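PDB 2WOP: clavulanic acid biosynthesis oligopeptide binding protein 2 from Streptomyces clavuligerus, which probably binds peptides or related solutes for uptake, as its family does, and holds an arginine in this structure. Local coordinates for residues A[56-61]-A[546-551]; A[449-454]-A[480-485]. All coordinates share one frame; numbering follows the deposited sequence.

Contact 1 and contact 2 lie on two sides of one bound arginine, their centres about 23 Å apart and their nearest atoms about 8 Å apart, without touching. Along the chain contact 2 is nested inside contact 1: 56-61 comes first, then 449-454 and 480-485, and finally 546-551. Contact 1 joins helix 54-63 to the loop between strands 539-540 and 557-558. Contact 2 sets a loop against strand 448-453, which lies between strands 303-309 and 391-397 in a mixed sheet. Contact 1 meets the guanidinium end of the ligand, contact 2 its backbone end, consistent with the interlobe cleft of a type 2 periplasmic-binding-protein fold.

Contact 1: residues A[56-61]-A[546-551]; sequences VWLLQR and PAFGLY. With ARG (arginine), chain B.
The Phe548 ring carries Leu58 CD1 over one face, while Trp57 CB meets its edge at CE2, 4.1 Å away, and Arg61 CD comes in obliquely to CZ. The Leu58 methyl makes a CH-pi contact, CD1 lying 3.9 Å from the centroid of the Phe548 ring and only 15° off its normal. Trp57 gives a face to the ligand instead: NH2 of the bound arginine stands 3.1 Å above the plane of the indole, over its centre, and meets it end-on, the guanidinium plane steeply inclined to the ring, consistent with a cation-pi interaction. With CG anti to the carbonyl carbon (chi1 -72°), the indole leads away from Phe548 and turns its face to the guanidinium; its NE1 is bonded to Thr51 O. With an alanine here, the guanidinium of the ligand would probably lose the aromatic face it points at, and Thr51 O its indole donor. The second Leu58 methyl, CD2, packs 3.7 Å from Leu550 CB and also touches Tyr551 O. The polar end of Arg61 is held elsewhere, by a salt bridge to Asp552 and a hydrogen bond to Tyr70 O. The irregular loop 546-551 lies against one flank of helix 54-63, where Phe548 also touches Val54 and Leu550 touches Trp55; elsewhere on the helix, Leu59 packs on strand 225-230.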
loop_
_atom_site.group_PDB
_atom_site.type_symbol
_atom_site.label_atom_id
_atom_site.label_comp_id
_atom_site.label_asym_id
_atom_site.label_seq_id
_atom_site.Cartn_x
_atom_site.Cartn_y
_atom_site.Cartn_z
ATOM N N VAL A 56 -1.300 -2.065 9.953
ATOM C CA VAL A 56 -0.299 -2.507 10.922
ATOM C C VAL A 56 0.995 -1.712 10.689
ATOM O O VAL A 56 1.715 -1.405 11.644
ATOM C CB VAL A 56 -0.072 -4.024 10.874
ATOM C CG1 VAL A 56 1.032 -4.446 11.866
ATOM C CG2 VAL A 56 -1.374 -4.745 11.234
ATOM N N TRP A 57 1.283 -1.347 9.438
ATOM C CA TRP A 57 2.430 -0.443 9.193
ATOM C C TRP A 57 2.204 0.895 9.881
ATOM O O TRP A 57 3.124 1.493 10.438
ATOM C CB TRP A 57 2.633 -0.214 7.710
ATOM C CG TRP A 57 3.182 -1.405 7.026
ATOM C CD1 TRP A 57 3.095 -2.722 7.429
ATOM C CD2 TRP A 57 3.907 -1.402 5.809
ATOM N NE1 TRP A 57 3.736 -3.533 6.515
ATOM C CE2 TRP A 57 4.236 -2.749 5.508
ATOM C CE3 TRP A 57 4.318 -0.382 4.929
ATOM C CZ2 TRP A 57 4.963 -3.110 4.354
ATOM C CZ3 TRP A 57 5.029 -0.739 3.782
ATOM C CH2 TRP A 57 5.351 -2.094 3.511
ATOM N N LEU A 58 0.951 1.350 9.856
ATOM C CA LEU A 58 0.572 2.564 10.560
ATOM C C LEU A 58 0.785 2.413 12.067
ATOM O O LEU A 58 1.320 3.311 12.733
ATOM C CB LEU A 58 -0.897 2.845 10.236
ATOM C CG LEU A 58 -1.527 4.209 10.288
ATOM C CD1 LEU A 58 -0.823 5.164 9.318
ATOM C CD2 LEU A 58 -3.028 3.979 9.951
ATOM N N LEU A 59 0.380 1.259 12.607
ATOM C CA LEU A 59 0.562 0.949 14.018
ATOM C C LEU A 59 2.044 0.868 14.374
ATOM O O LEU A 59 2.452 1.257 15.460
ATOM C CB LEU A 59 -0.119 -0.388 14.314
ATOM C CG LEU A 59 -0.180 -0.877 15.741
ATOM C CD1 LEU A 59 -0.974 0.107 16.593
ATOM C CD2 LEU A 59 -0.854 -2.256 15.703
ATOM N N GLN A 60 2.855 0.359 13.449
ATOM C CA GLN A 60 4.313 0.310 13.646
ATOM C C GLN A 60 4.949 1.679 13.861
ATOM O O GLN A 60 6.046 1.767 14.432
ATOM C CB GLN A 60 4.997 -0.436 12.477
ATOM C CG GLN A 60 4.929 -1.973 12.637
ATOM C CD GLN A 60 5.762 -2.487 13.813
ATOM O OE1 GLN A 60 6.647 -1.789 14.315
ATOM N NE2 GLN A 60 5.474 -3.704 14.260
ATOM N N ARG A 61 4.287 2.753 13.412
ATOM C CA ARG A 61 4.844 4.095 13.665
ATOM C C ARG A 61 4.829 4.435 15.162
ATOM O O ARG A 61 5.563 5.295 15.600
ATOM C CB ARG A 61 4.170 5.191 12.833
ATOM C CG ARG A 61 4.554 5.095 11.362
ATOM C CD ARG A 61 3.611 5.861 10.431
ATOM N NE ARG A 61 3.511 7.308 10.663
ATOM C CZ ARG A 61 4.428 8.197 10.275
ATOM N NH1 ARG A 61 5.577 7.780 9.706
ATOM N NH2 ARG A 61 4.207 9.487 10.474
ATOM N N PRO A 546 -0.826 11.213 3.642
ATOM C CA PRO A 546 -0.825 11.050 2.186
ATOM C C PRO A 546 -0.104 9.784 1.710
ATOM O O PRO A 546 -0.424 9.271 0.647
ATOM C CB PRO A 546 -0.089 12.314 1.688
ATOM C CG PRO A 546 0.675 12.807 2.815
ATOM C CD PRO A 546 -0.136 12.444 4.052
ATOM N N ALA A 547 0.840 9.264 2.498
ATOM C CA ALA A 547 1.535 8.031 2.120
ATOM C C ALA A 547 0.725 6.760 2.397
ATOM O O ALA A 547 1.117 5.669 1.964
ATOM C CB ALA A 547 2.884 7.961 2.813
ATOM N N PHE A 548 -0.392 6.891 3.120
ATOM C CA PHE A 548 -1.155 5.728 3.585
ATOM C C PHE A 548 -2.614 5.692 3.135
ATOM O O PHE A 548 -3.175 4.604 2.979
ATOM C CB PHE A 548 -1.109 5.618 5.120
ATOM C CG PHE A 548 0.240 5.249 5.665
ATOM C CD1 PHE A 548 1.178 6.236 5.957
ATOM C CD2 PHE A 548 0.563 3.920 5.928
ATOM C CE1 PHE A 548 2.443 5.904 6.484
ATOM C CE2 PHE A 548 1.830 3.575 6.441
ATOM C CZ PHE A 548 2.769 4.573 6.719
ATOM N N GLY A 549 -3.225 6.868 2.955
ATOM C CA GLY A 549 -4.666 6.955 2.707
ATOM C C GLY A 549 -5.487 6.659 3.960
ATOM O O GLY A 549 -6.707 6.540 3.887
ATOM N N LEU A 550 -4.809 6.541 5.107
ATOM C CA LEU A 550 -5.449 6.295 6.406
ATOM C C LEU A 550 -4.954 7.367 7.360
ATOM O O LEU A 550 -3.899 7.957 7.133
ATOM C CB LEU A 550 -5.015 4.927 6.960
ATOM C CG LEU A 550 -5.298 3.671 6.141
ATOM C CD1 LEU A 550 -4.842 2.422 6.900
ATOM C CD2 LEU A 550 -6.763 3.596 5.794
ATOM N N TYR A 551 -5.699 7.608 8.445
ATOM C CA TYR A 551 -5.266 8.560 9.451
ATOM C C TYR A 551 -3.919 8.156 10.064
ATOM O O TYR A 551 -3.678 6.970 10.288
ATOM C CB TYR A 551 -6.276 8.635 10.604
ATOM C CG TYR A 551 -7.640 9.224 10.271
ATOM C CD1 TYR A 551 -8.807 8.681 10.831
ATOM C CD2 TYR A 551 -7.763 10.332 9.415
ATOM C CE1 TYR A 551 -10.078 9.242 10.566
ATOM C CE2 TYR A 551 -9.026 10.897 9.142
ATOM C CZ TYR A 551 -10.180 10.337 9.714
ATOM O OH TYR A 551 -11.435 10.884 9.447
HETATM N N ARG B . 0.659 -3.891 -2.560
HETATM C CA ARG B . -0.129 -4.883 -1.785
HETATM C C ARG B . -1.540 -5.027 -2.351
HETATM O O ARG B . -2.033 -4.210 -3.146
HETATM C CB ARG B . -0.200 -4.463 -0.320
HETATM C CG ARG B . -0.812 -3.070 -0.135
HETATM C CD ARG B . -1.202 -2.834 1.304
HETATM N NE ARG B . -0.068 -2.914 2.230
HETATM C CZ ARG B . 0.911 -2.008 2.313
HETATM N NH1 ARG B . 0.925 -0.944 1.508
HETATM N NH2 ARG B . 1.875 -2.164 3.206
HETATM O OXT ARG B . -2.218 -5.974 -1.973
#

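Contact 2: residues A[449-454]-A[480-485]; sequences LVTDWG and WNLPEL. With ARG (arginine), chain B.
Gly454, next to the Trp453 that packs on Trp480, holds the backbone of the bound arginine by two hydrogen bonds: the ligand N gives one to Gly454 O at 2.6 Å, and Gly454 N gives a nearly straight one (172°) to the ligand O at 3.1 Å. Behind this grip the two indoles form an edge-to-face pair, planes at 52°, with Trp453 CE3 3.3 Å above the Trp480 ring plane and over its centre. CG of Trp453 is anti to the backbone N (chi1 162°), bringing CZ3 against the ligand N (3.1 Å) as well as the Trp480 face; Trp480 CZ2 itself comes near the ligand OXT. Trp453 NE1 is bonded to Phe463 O. Gly454, following strand 448-453, pairs with the ligand backbone, an arrangement consistent with peptide binding in family 5 solute-binding proteins. Asp452 O meets the rim of Trp480 near its plane, 3.1 Å from CH2. Further along, Leu482 CD1 reaches Thr451 CG2 tip to tip at 3.8 Å and also touches Leu449 CD1. The loop here makes a type I turn from Asn481 to Glu484, braced by the Asn481 amide: ND2 donates to a lone pair of Leu485 O, and OD1 accepts from Leu485 N at 2.9 Å.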
loop_
_atom_site.group_PDB
_atom_site.type_symbol
_atom_site.label_atom_id
_atom_site.label_comp_id
_atom_site.label_asym_id
_atom_site.label_seq_id
_atom_site.Cartn_x
_atom_site.Cartn_y
_atom_site.Cartn_z
ATOM N N LEU A 449 -8.960 -10.412 -15.694
ATOM C CA LEU A 449 -8.898 -10.557 -14.231
ATOM C C LEU A 449 -9.271 -9.230 -13.602
ATOM O O LEU A 449 -8.744 -8.180 -13.995
ATOM C CB LEU A 449 -7.487 -10.959 -13.772
ATOM C CG LEU A 449 -6.976 -12.371 -14.121
ATOM C CD1 LEU A 449 -5.476 -12.486 -13.858
ATOM C CD2 LEU A 449 -7.736 -13.418 -13.292
ATOM N N VAL A 450 -10.177 -9.280 -12.623
ATOM C CA VAL A 450 -10.545 -8.076 -11.890
ATOM C C VAL A 450 -9.688 -8.016 -10.637
ATOM O O VAL A 450 -9.584 -9.001 -9.900
ATOM C CB VAL A 450 -12.040 -8.078 -11.512
ATOM C CG1 VAL A 450 -12.394 -6.844 -10.649
ATOM C CG2 VAL A 450 -12.901 -8.101 -12.763
ATOM N N THR A 451 -9.061 -6.871 -10.381
ATOM C CA THR A 451 -8.298 -6.756 -9.147
ATOM C C THR A 451 -8.145 -5.304 -8.717
ATOM O O THR A 451 -8.620 -4.378 -9.399
ATOM C CB THR A 451 -6.926 -7.499 -9.249
ATOM O OG1 THR A 451 -6.368 -7.694 -7.940
ATOM C CG2 THR A 451 -5.936 -6.692 -10.109
ATOM N N ASP A 452 -7.501 -5.110 -7.576
ATOM C CA ASP A 452 -7.098 -3.775 -7.152
ATOM C C ASP A 452 -5.684 -3.836 -6.593
ATOM O O ASP A 452 -5.176 -4.921 -6.335
ATOM C CB ASP A 452 -8.101 -3.147 -6.183
ATOM C CG ASP A 452 -8.299 -3.949 -4.909
ATOM O OD1 ASP A 452 -7.676 -5.014 -4.716
ATOM O OD2 ASP A 452 -9.132 -3.503 -4.089
ATOM N N TRP A 453 -5.052 -2.683 -6.442
ATOM C CA TRP A 453 -3.640 -2.622 -6.083
ATOM C C TRP A 453 -3.330 -1.305 -5.397
ATOM O O TRP A 453 -3.821 -0.272 -5.825
ATOM C CB TRP A 453 -2.815 -2.698 -7.365
ATOM C CG TRP A 453 -1.406 -2.244 -7.244
ATOM C CD1 TRP A 453 -0.884 -1.068 -7.724
ATOM C CD2 TRP A 453 -0.317 -2.960 -6.656
ATOM N NE1 TRP A 453 0.463 -1.002 -7.446
ATOM C CE2 TRP A 453 0.839 -2.142 -6.784
ATOM C CE3 TRP A 453 -0.207 -4.187 -5.994
ATOM C CZ2 TRP A 453 2.092 -2.530 -6.290
ATOM C CZ3 TRP A 453 1.047 -4.592 -5.524
ATOM C CH2 TRP A 453 2.181 -3.758 -5.672
ATOM N N GLY A 454 -2.494 -1.357 -4.358
ATOM C CA GLY A 454 -1.918 -0.154 -3.763
ATOM C C GLY A 454 -0.416 -0.358 -3.643
ATOM O O GLY A 454 0.039 -1.465 -3.337
ATOM N N TRP A 480 1.893 -9.776 -9.216
ATOM C CA TRP A 480 1.131 -8.566 -9.479
ATOM C C TRP A 480 1.222 -8.085 -10.917
ATOM O O TRP A 480 0.482 -7.180 -11.316
ATOM C CB TRP A 480 1.544 -7.462 -8.510
ATOM C CG TRP A 480 0.846 -7.648 -7.228
ATOM C CD1 TRP A 480 1.354 -8.160 -6.071
ATOM C CD2 TRP A 480 -0.530 -7.386 -6.992
ATOM N NE1 TRP A 480 0.365 -8.218 -5.110
ATOM C CE2 TRP A 480 -0.799 -7.738 -5.653
ATOM C CE3 TRP A 480 -1.567 -6.863 -7.782
ATOM C CZ2 TRP A 480 -2.065 -7.584 -5.080
ATOM C CZ3 TRP A 480 -2.817 -6.720 -7.215
ATOM C CH2 TRP A 480 -3.053 -7.076 -5.876
ATOM N N ASN A 481 2.117 -8.687 -11.690
ATOM C CA ASN A 481 2.210 -8.382 -13.120
ATOM C C ASN A 481 1.334 -9.414 -13.833
ATOM O O ASN A 481 1.819 -10.415 -14.398
ATOM C CB ASN A 481 3.680 -8.417 -13.586
ATOM C CG ASN A 481 3.853 -8.088 -15.076
ATOM O OD1 ASN A 481 2.905 -8.141 -15.858
ATOM N ND2 ASN A 481 5.096 -7.777 -15.470
ATOM N N LEU A 482 0.026 -9.184 -13.778
ATOM C CA LEU A 482 -0.923 -10.203 -14.239
ATOM C C LEU A 482 -0.843 -10.529 -15.742
ATOM O O LEU A 482 -0.923 -11.703 -16.121
ATOM C CB LEU A 482 -2.369 -9.873 -13.799
ATOM C CG LEU A 482 -2.579 -9.650 -12.289
ATOM C CD1 LEU A 482 -4.048 -9.334 -11.994
ATOM C CD2 LEU A 482 -2.077 -10.789 -11.409
ATOM N N PRO A 483 -0.686 -9.506 -16.599
ATOM C CA PRO A 483 -0.462 -9.812 -18.017
ATOM C C PRO A 483 0.889 -10.483 -18.274
ATOM O O PRO A 483 1.138 -10.917 -19.394
ATOM C CB PRO A 483 -0.491 -8.429 -18.691
ATOM C CG PRO A 483 -1.260 -7.526 -17.693
ATOM C CD PRO A 483 -0.772 -8.045 -16.362
ATOM N N GLU A 484 1.752 -10.541 -17.266
ATOM C CA GLU A 484 3.139 -11.022 -17.442
ATOM C C GLU A 484 3.828 -10.259 -18.586
ATOM O O GLU A 484 4.476 -10.829 -19.481
ATOM C CB GLU A 484 3.183 -12.550 -17.631
ATOM C CG GLU A 484 2.554 -13.315 -16.466
ATOM C CD GLU A 484 2.460 -14.814 -16.713
ATOM O OE1 GLU A 484 3.289 -15.361 -17.497
ATOM O OE2 GLU A 484 1.554 -15.453 -16.122
ATOM N N LEU A 485 3.666 -8.939 -18.552
ATOM C CA LEU A 485 4.266 -8.072 -19.550
ATOM C C LEU A 485 5.764 -8.108 -19.330
ATOM O O LEU A 485 6.234 -7.956 -18.199
ATOM C CB LEU A 485 3.757 -6.638 -19.398
ATOM C CG LEU A 485 4.244 -5.648 -20.468
ATOM C CD1 LEU A 485 3.632 -5.979 -21.826
ATOM C CD2 LEU A 485 3.969 -4.177 -20.080
HETATM N N ARG B . 0.659 -3.891 -2.560
HETATM C CA ARG B . -0.129 -4.883 -1.785
HETATM C C ARG B . -1.540 -5.027 -2.351
HETATM O O ARG B . -2.033 -4.210 -3.146
HETATM C CB ARG B . -0.200 -4.463 -0.320
HETATM C CG ARG B . -0.812 -3.070 -0.135
HETATM C CD ARG B . -1.202 -2.834 1.304
HETATM N NE ARG B . -0.068 -2.914 2.230
HETATM C CZ ARG B . 0.911 -2.008 2.313
HETATM N NH1 ARG B . 0.925 -0.944 1.508
HETATM N NH2 ARG B . 1.875 -2.164 3.206
HETATM O OXT ARG B . -2.218 -5.974 -1.973
#